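Local coordinates for NanU sialic acid binding protein (Bacteroides fragilis, PDB 4L7T), which binds sialic acid with high affinity as a SusD-family protein of the outer membrane, probably working with the partner protein NanO in its uptake, at residues 48-53 and 97-102; 93-98 and 498-503. All blocks are in the same frame, centred on the assembly; numbering follows the deposited sequence.

Both contacts gather around the turn that leads into helix 99-115, and they share Ala97 and Gly98. Interaction 1 sets the last part of that turn and the first part of the helix against residues 48-53, where the chain enters helix 51-58. Interaction 2 uses the preceding residues 93-98 and joins them to 498-503, near the C-terminus, across some 400 residues of sequence. Their centres lie about 12 Å apart on the same side of the chain's centre, and Asn53 OD1 packs on Ile93 CG1 at 4.0 Å. One turn thus ties a C-terminal helix to the N-terminal helices of this SusD-like protein.

Interaction 1 (48-53 and 97-102); sequences RECSFN and AGMYKV
Cys50 pushes its sulfur into the start of helix 99-115 while Asn53, three residues on, reaches the turn just ahead of it. The Cys50 SG settles 3.7 Å from the CG2 methyl of Val102 and 4.1 Å from CG of Met99, and it lies 3.8 Å from both Ala97 O and Gly98 O. With SG anti to its carbonyl carbon (chi1 -64°), the sulfur points across to the first residues of the helix.

The polar link is the Asn53 amide: ND2 donates to Ala97 O at 3.1 Å. It is a bent bond, 144° at the hydrogen, and the donor comes in from above the carbonyl plane, nearly at right angles to the C=O direction. Beside it the Ala97 CB methyl lies against Asn53 CB at 3.6 Å, so the asparagine packs on the same alanine whose oxygen it holds. At the exposed margin Glu49 and Lys101 cross obliquely; OE1 of Glu49 meets CE of Lys101 at 3.8 Å, but NZ of Lys101 stays 4.4 Å from that oxygen, beyond a salt bridge, and any attraction there is probably modest.

Behind these contacts, a type I turn from Arg48 to Ser51 carries Glu49 and Cys50 at its corners. Arg48 O closes it, accepting from both Ser51 N and Ser51 OG, the hydroxyl bond being 2.8 Å long and in the carbonyl plane. On the other segment Ala97 and Gly98 both have positive phi, which glycine adopts readily and alanine less so; they end a left-handed turn just before the right-handed helix begins.

The contact joins the beginnings of two helices. Met99 runs on to Phe54 and Leu57 of helix 51-58, Met99 and Val102 both rest on Leu138 of helix 121-146, and Ser51 backs onto Ile271 of strand 267-271.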
ATOM      1  N   ARG A  48       0.003 -11.490   5.094  1.00 17.70           N
ATOM      2  CA  ARG A  48      -0.006 -10.505   6.143  1.00 17.79           C
ATOM      3  C   ARG A  48       1.417 -10.251   6.744  1.00 19.01           C
ATOM      4  O   ARG A  48       1.747  -9.114   7.161  1.00 20.05           O
ATOM      5  CB  ARG A  48      -0.999 -10.870   7.235  1.00 17.84           C
ATOM      6  CG  ARG A  48      -0.970  -9.917   8.470  1.00 18.30           C
ATOM      7  CD  ARG A  48      -2.066 -10.215   9.457  1.00 19.73           C
ATOM      8  NE  ARG A  48      -1.916 -11.608   9.961  1.00 23.16           N
ATOM      9  CZ  ARG A  48      -2.884 -12.271  10.604  1.00 29.74           C
ATOM     10  NH1 ARG A  48      -4.030 -11.655  10.897  1.00 29.01           N
ATOM     11  NH2 ARG A  48      -2.674 -13.532  11.029  1.00 23.84           N
ATOM     12  N   GLU A  49       2.247 -11.298   6.750  1.00 19.39           N
ATOM     13  CA  GLU A  49       3.654 -11.136   7.274  1.00 20.52           C
ATOM     14  C   GLU A  49       4.530 -10.221   6.374  1.00 20.72           C
ATOM     15  O   GLU A  49       5.639  -9.781   6.770  1.00 21.50           O
ATOM     16  CB  GLU A  49       4.355 -12.481   7.437  1.00 23.05           C
ATOM     17  CG  GLU A  49       3.759 -13.270   8.578  1.00 23.60           C
ATOM     18  CD  GLU A  49       4.337 -14.682   8.772  1.00 29.34           C
ATOM     19  OE1 GLU A  49       5.091 -15.207   7.911  1.00 31.64           O
ATOM     20  OE2 GLU A  49       3.988 -15.263   9.818  1.00 35.85           O
ATOM     21  N   CYS A  50       4.064  -9.975   5.166  1.00 18.32           N
ATOM     22  CA  CYS A  50       4.792  -9.142   4.218  1.00 18.35           C
ATOM     23  C   CYS A  50       4.235  -7.730   4.195  1.00 18.88           C
ATOM     24  O   CYS A  50       4.696  -6.883   3.418  1.00 17.17           O
ATOM     25  CB  CYS A  50       4.736  -9.730   2.808  1.00 19.34           C
ATOM     26  SG  CYS A  50       5.517 -11.343   2.482  1.00 24.62           S
ATOM     27  N   SER A  51       3.271  -7.444   5.059  1.00 16.23           N
ATOM     28  CA  SER A  51       2.545  -6.165   4.985  1.00 16.70           C
ATOM     29  C   SER A  51       3.378  -4.904   5.304  1.00 15.75           C
ATOM     30  O   SER A  51       3.228  -3.891   4.644  1.00 14.25           O
ATOM     31  CB  SER A  51       1.228  -6.189   5.734  1.00 15.96           C
ATOM     32  OG  SER A  51       1.413  -6.345   7.135  1.00 19.88           O
ATOM     33  N   PHE A  52       4.278  -4.986   6.272  1.00 14.18           N
ATOM     34  CA  PHE A  52       5.173  -3.818   6.539  1.00 14.75           C
ATOM     35  C   PHE A  52       5.990  -3.586   5.279  1.00 15.10           C
ATOM     36  O   PHE A  52       6.196  -2.432   4.913  1.00 15.43           O
ATOM     37  CB  PHE A  52       6.123  -4.216   7.657  1.00 15.05           C
ATOM     38  CG  PHE A  52       7.093  -3.102   8.063  1.00 14.04           C
ATOM     39  CD1 PHE A  52       6.663  -1.789   8.259  1.00 15.43           C
ATOM     40  CD2 PHE A  52       8.445  -3.439   8.263  1.00 15.86           C
ATOM     41  CE1 PHE A  52       7.584  -0.766   8.571  1.00 15.62           C
ATOM     42  CE2 PHE A  52       9.356  -2.440   8.573  1.00 19.29           C
ATOM     43  CZ  PHE A  52       8.907  -1.125   8.796  1.00 16.30           C
ATOM     44  N   ASN A  53       6.486  -4.650   4.651  1.00 15.36           N
ATOM     45  CA  ASN A  53       7.300  -4.568   3.398  1.00 15.96           C
ATOM     46  C   ASN A  53       6.515  -3.987   2.216  1.00 15.97           C
ATOM     47  O   ASN A  53       7.052  -3.161   1.465  1.00 17.16           O
ATOM     48  CB  ASN A  53       7.957  -5.872   3.029  1.00 15.47           C
ATOM     49  CG  ASN A  53       9.156  -6.169   3.943  1.00 18.46           C
ATOM     50  OD1 ASN A  53       9.798  -5.248   4.438  1.00 19.96           O
ATOM     51  ND2 ASN A  53       9.453  -7.435   4.139  1.00 20.81           N
ATOM     52  N   ALA A  97      11.905  -9.200   0.432  1.00 18.03           N
ATOM     53  CA  ALA A  97      10.824  -8.764   1.310  1.00 18.47           C
ATOM     54  C   ALA A  97      10.096  -9.994   1.906  1.00 19.64           C
ATOM     55  O   ALA A  97       8.968  -9.873   2.329  1.00 19.11           O
ATOM     56  CB  ALA A  97       9.779  -7.813   0.537  1.00 18.22           C
ATOM     57  N   GLY A  98      10.740 -11.183   1.848  1.00 18.45           N
ATOM     58  CA  GLY A  98      10.106 -12.368   2.451  1.00 18.66           C
ATOM     59  C   GLY A  98       9.050 -12.949   1.526  1.00 20.31           C
ATOM     60  O   GLY A  98       8.309 -13.860   1.952  1.00 20.57           O
ATOM     61  N   MET A  99       8.971 -12.488   0.293  1.00 18.72           N
ATOM     62  CA  MET A  99       7.843 -12.878  -0.604  1.00 19.29           C
ATOM     63  C   MET A  99       7.881 -14.327  -1.099  1.00 19.91           C
ATOM     64  O   MET A  99       6.827 -14.934  -1.265  1.00 19.07           O
ATOM     65  CB  MET A  99       7.646 -11.904  -1.755  1.00 18.02           C
ATOM     66  CG  MET A  99       7.175 -10.579  -1.228  1.00 19.04           C
ATOM     67  SD  MET A  99       6.702  -9.425  -2.527  1.00 19.63           S
ATOM     68  CE  MET A  99       6.288  -8.144  -1.404  1.00 22.28           C
ATOM     69  N   TYR A 100       9.078 -14.885  -1.232  1.00 18.99           N
ATOM     70  CA  TYR A 100       9.206 -16.227  -1.836  1.00 20.62           C
ATOM     71  C   TYR A 100       8.656 -17.321  -0.941  1.00 21.41           C
ATOM     72  O   TYR A 100       8.208 -18.337  -1.461  1.00 22.08           O
ATOM     73  CB  TYR A 100      10.650 -16.493  -2.319  1.00 20.35           C
ATOM     74  CG  TYR A 100      10.952 -15.857  -3.637  1.00 17.02           C
ATOM     75  CD1 TYR A 100      10.393 -16.298  -4.840  1.00 18.97           C
ATOM     76  CD2 TYR A 100      11.795 -14.701  -3.704  1.00 18.44           C
ATOM     77  CE1 TYR A 100      10.678 -15.683  -6.019  1.00 20.07           C
ATOM     78  CE2 TYR A 100      12.059 -14.068  -4.875  1.00 17.76           C
ATOM     79  CZ  TYR A 100      11.530 -14.535  -6.045  1.00 19.41           C
ATOM     80  OH  TYR A 100      11.795 -13.998  -7.291  1.00 20.04           O
ATOM     81  N   LYS A 101       8.703 -17.101   0.362  1.00 21.74           N
ATOM     82  CA  LYS A 101       8.159 -18.042   1.317  1.00 24.20           C
ATOM     83  C   LYS A 101       6.636 -18.144   1.075  1.00 24.90           C
ATOM     84  O   LYS A 101       6.071 -19.264   1.166  1.00 24.29           O
ATOM     85  CB  LYS A 101       8.422 -17.565   2.733  1.00 23.87           C
ATOM     86  CG  LYS A 101       7.702 -18.373   3.835  1.00 29.96           C
ATOM     87  CD  LYS A 101       8.252 -18.040   5.208  1.00 36.83           C
ATOM     88  CE  LYS A 101       7.177 -17.913   6.299  1.00 39.31           C
ATOM     89  NZ  LYS A 101       7.094 -19.117   7.231  1.00 42.79           N
ATOM     90  N   VAL A 102       6.006 -16.983   0.794  1.00 22.86           N
ATOM     91  CA  VAL A 102       4.539 -16.938   0.559  1.00 21.13           C
ATOM     92  C   VAL A 102       4.205 -17.575  -0.734  1.00 20.72           C
ATOM     93  O   VAL A 102       3.267 -18.429  -0.779  1.00 20.62           O
ATOM     94  CB  VAL A 102       3.991 -15.493   0.594  1.00 22.45           C
ATOM     95  CG1 VAL A 102       2.450 -15.535   0.539  1.00 23.88           C
ATOM     96  CG2 VAL A 102       4.452 -14.823   1.896  1.00 18.88           C
TER

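Interaction 2 (93-98 and 498-503); sequences ISNFAG and NESVLT
Asn498 lays its amide over Ser94, with CG 3.5 Å from the serine CB, and turns OD1 to the next backbone NH of the loop. It occupies the N-cap position of helix 499-504, yet its side chain makes no capping bond; it is spent instead on joining this C-terminal helix to the N-terminal part of the SusD fold. Asn95 N donates to Asn498 OD1 at 2.8 Å, nearly straight at 167°, with the donor tilted 30° from the carbonyl plane. A chi1 of 58° places the amide between the asparagine's own N and carbonyl carbon, on the side facing the loop.

One helical turn further, Val501 adds the apolar half of the contact. Its two methyls divide the work: CG2 lies beside Asn95, 3.8 Å from CA, while CG1 approaches the Phe96 ring obliquely, 3.6 Å from CE2. That buried ring also meets Trp146 edge-to-face and touches Leu142, so the valine reaches helix 121-146 through it.

Asn95 to Gly98 all have positive phi and wind into a short left-handed helical turn, with Ala97 N bonded to Ser94 O and Gly98 N to Asn95 O; Asn95 N and Phe96 both lie on it. A water lies 2.8 Å from Ile93 O and takes a weak bond from Asn498 N, a looser bridge from loop to helix. Asn498 OD1 also lies 3.2 Å from Ser94 CA.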
ATOM      1  N   ILE A  93      15.603  -3.241   2.770  1.00 18.67           N
ATOM      2  CA  ILE A  93      14.817  -4.478   2.905  1.00 16.43           C
ATOM      3  C   ILE A  93      15.667  -5.662   2.437  1.00 17.37           C
ATOM      4  O   ILE A  93      16.433  -5.504   1.479  1.00 18.68           O
ATOM      5  CB  ILE A  93      13.592  -4.394   1.952  1.00 15.21           C
ATOM      6  CG1 ILE A  93      12.606  -3.344   2.407  1.00 14.96           C
ATOM      7  CG2 ILE A  93      12.844  -5.732   1.955  1.00 18.06           C
ATOM      8  CD1 ILE A  93      11.415  -3.060   1.335  1.00 15.97           C
ATOM      9  N   SER A  94      15.554  -6.825   3.074  1.00 17.50           N
ATOM     10  CA  SER A  94      16.349  -7.990   2.669  1.00 19.44           C
ATOM     11  C   SER A  94      15.481  -9.092   2.131  1.00 19.86           C
ATOM     12  O   SER A  94      14.265  -9.089   2.372  1.00 18.61           O
ATOM     13  CB  SER A  94      17.067  -8.589   3.902  1.00 20.78           C
ATOM     14  OG  SER A  94      17.944  -7.627   4.467  1.00 28.58           O
ATOM     15  N   ASN A  95      16.122 -10.047   1.452  1.00 20.32           N
ATOM     16  CA  ASN A  95      15.550 -11.355   1.087  1.00 21.51           C
ATOM     17  C   ASN A  95      14.217 -11.184   0.286  1.00 21.72           C
ATOM     18  O   ASN A  95      13.260 -11.891   0.561  1.00 21.85           O
ATOM     19  CB  ASN A  95      15.319 -12.219   2.381  1.00 22.32           C
ATOM     20  CG  ASN A  95      16.568 -12.231   3.343  1.00 29.96           C
ATOM     21  OD1 ASN A  95      16.447 -12.166   4.593  1.00 35.42           O
ATOM     22  ND2 ASN A  95      17.755 -12.374   2.739  1.00 32.69           N
ATOM     23  N   PHE A  96      14.188 -10.267  -0.688  1.00 18.46           N
ATOM     24  CA  PHE A  96      13.018 -10.054  -1.546  1.00 19.66           C
ATOM     25  C   PHE A  96      11.774  -9.873  -0.731  1.00 18.62           C
ATOM     26  O   PHE A  96      10.700 -10.358  -1.153  1.00 17.53           O
ATOM     27  CB  PHE A  96      12.877 -11.155  -2.629  1.00 18.51           C
ATOM     28  CG  PHE A  96      14.068 -11.241  -3.548  1.00 19.98           C
ATOM     29  CD1 PHE A  96      14.278 -10.278  -4.566  1.00 18.09           C
ATOM     30  CD2 PHE A  96      15.043 -12.242  -3.351  1.00 18.94           C
ATOM     31  CE1 PHE A  96      15.375 -10.295  -5.370  1.00 23.32           C
ATOM     32  CE2 PHE A  96      16.191 -12.221  -4.152  1.00 19.95           C
ATOM     33  CZ  PHE A  96      16.338 -11.285  -5.173  1.00 21.72           C
ATOM     34  N   ALA A  97      11.905  -9.200   0.432  1.00 18.03           N
ATOM     35  CA  ALA A  97      10.824  -8.764   1.310  1.00 18.47           C
ATOM     36  C   ALA A  97      10.096  -9.994   1.906  1.00 19.64           C
ATOM     37  O   ALA A  97       8.968  -9.873   2.329  1.00 19.11           O
ATOM     38  CB  ALA A  97       9.779  -7.813   0.537  1.00 18.22           C
ATOM     39  N   GLY A  98      10.740 -11.183   1.848  1.00 18.45           N
ATOM     40  CA  GLY A  98      10.106 -12.368   2.451  1.00 18.66           C
ATOM     41  C   GLY A  98       9.050 -12.949   1.526  1.00 20.31           C
ATOM     42  O   GLY A  98       8.309 -13.860   1.952  1.00 20.57           O
ATOM     43  N   ASN A 498      20.590  -7.898  -0.734  1.00 19.51           N
ATOM     44  CA  ASN A 498      21.465  -8.047   0.422  1.00 21.27           C
ATOM     45  C   ASN A 498      22.481  -9.188   0.284  1.00 21.60           C
ATOM     46  O   ASN A 498      22.264 -10.097  -0.459  1.00 21.83           O
ATOM     47  CB  ASN A 498      20.727  -8.152   1.739  1.00 21.24           C
ATOM     48  CG  ASN A 498      19.766  -9.295   1.774  1.00 23.07           C
ATOM     49  OD1 ASN A 498      18.793  -9.303   1.020  1.00 20.99           O
ATOM     50  ND2 ASN A 498      20.023 -10.286   2.647  1.00 24.62           N
ATOM     51  N   GLU A 499      23.582  -9.084   1.052  1.00 23.81           N
ATOM     52  CA  GLU A 499      24.744 -10.001   0.828  1.00 27.27           C
ATOM     53  C   GLU A 499      24.369 -11.497   0.932  1.00 26.16           C
ATOM     54  O   GLU A 499      24.727 -12.286   0.069  1.00 28.04           O
ATOM     55  CB  GLU A 499      25.912  -9.693   1.799  1.00 27.44           C
ATOM     56  CG  GLU A 499      26.609  -8.350   1.543  1.00 33.23           C
ATOM     57  CD  GLU A 499      27.516  -7.892   2.699  1.00 41.07           C
ATOM     58  OE1 GLU A 499      27.338  -6.749   3.187  1.00 43.93           O
ATOM     59  OE2 GLU A 499      28.407  -8.681   3.102  1.00 43.62           O
ATOM     60  N   SER A 500      23.635 -11.854   1.989  1.00 27.79           N
ATOM     61  CA  SER A 500      23.296 -13.266   2.274  1.00 28.46           C
ATOM     62  C   SER A 500      22.541 -13.929   1.108  1.00 29.19           C
ATOM     63  O   SER A 500      22.795 -15.093   0.752  1.00 31.26           O
ATOM     64  CB  SER A 500      22.617 -13.408   3.642  1.00 28.55           C
ATOM     65  OG  SER A 500      21.252 -12.964   3.654  1.00 31.20           O
ATOM     66  N   VAL A 501      21.679 -13.171   0.421  1.00 27.46           N
ATOM     67  CA  VAL A 501      21.007 -13.684  -0.800  1.00 27.76           C
ATOM     68  C   VAL A 501      21.949 -14.070  -1.926  1.00 28.18           C
ATOM     69  O   VAL A 501      21.805 -15.141  -2.569  1.00 28.87           O
ATOM     70  CB  VAL A 501      19.969 -12.612  -1.352  1.00 25.90           C
ATOM     71  CG1 VAL A 501      19.393 -13.010  -2.716  1.00 30.64           C
ATOM     72  CG2 VAL A 501      18.905 -12.330  -0.288  1.00 25.25           C
ATOM     73  N   LEU A 502      22.915 -13.191  -2.186  1.00 28.13           N
ATOM     74  CA  LEU A 502      23.883 -13.386  -3.247  1.00 29.24           C
ATOM     75  C   LEU A 502      24.894 -14.544  -2.953  1.00 32.08           C
ATOM     76  O   LEU A 502      25.262 -15.281  -3.882  1.00 33.49           O
ATOM     77  CB  LEU A 502      24.611 -12.076  -3.524  1.00 29.09           C
ATOM     78  CG  LEU A 502      23.738 -10.930  -4.101  1.00 25.89           C
ATOM     79  CD1 LEU A 502      24.499  -9.623  -4.273  1.00 24.44           C
ATOM     80  CD2 LEU A 502      23.146 -11.319  -5.428  1.00 25.83           C
ATOM     81  N   THR A 503      25.276 -14.707  -1.676  1.00 34.64           N
ATOM     82  CA  THR A 503      26.113 -15.842  -1.191  1.00 36.95           C
ATOM     83  C   THR A 503      25.352 -17.163  -1.407  1.00 37.90           C
ATOM     84  O   THR A 503      25.899 -18.145  -1.943  1.00 38.06           O
ATOM     85  CB  THR A 503      26.405 -15.765   0.341  1.00 36.64           C
ATOM     86  OG1 THR A 503      27.037 -14.533   0.684  1.00 39.18           O
ATOM     87  CG2 THR A 503      27.342 -16.916   0.794  1.00 38.27           C
TER
HETATM   88  O   HOH W   1      17.478  -6.752  -0.808  1.00 19.48           O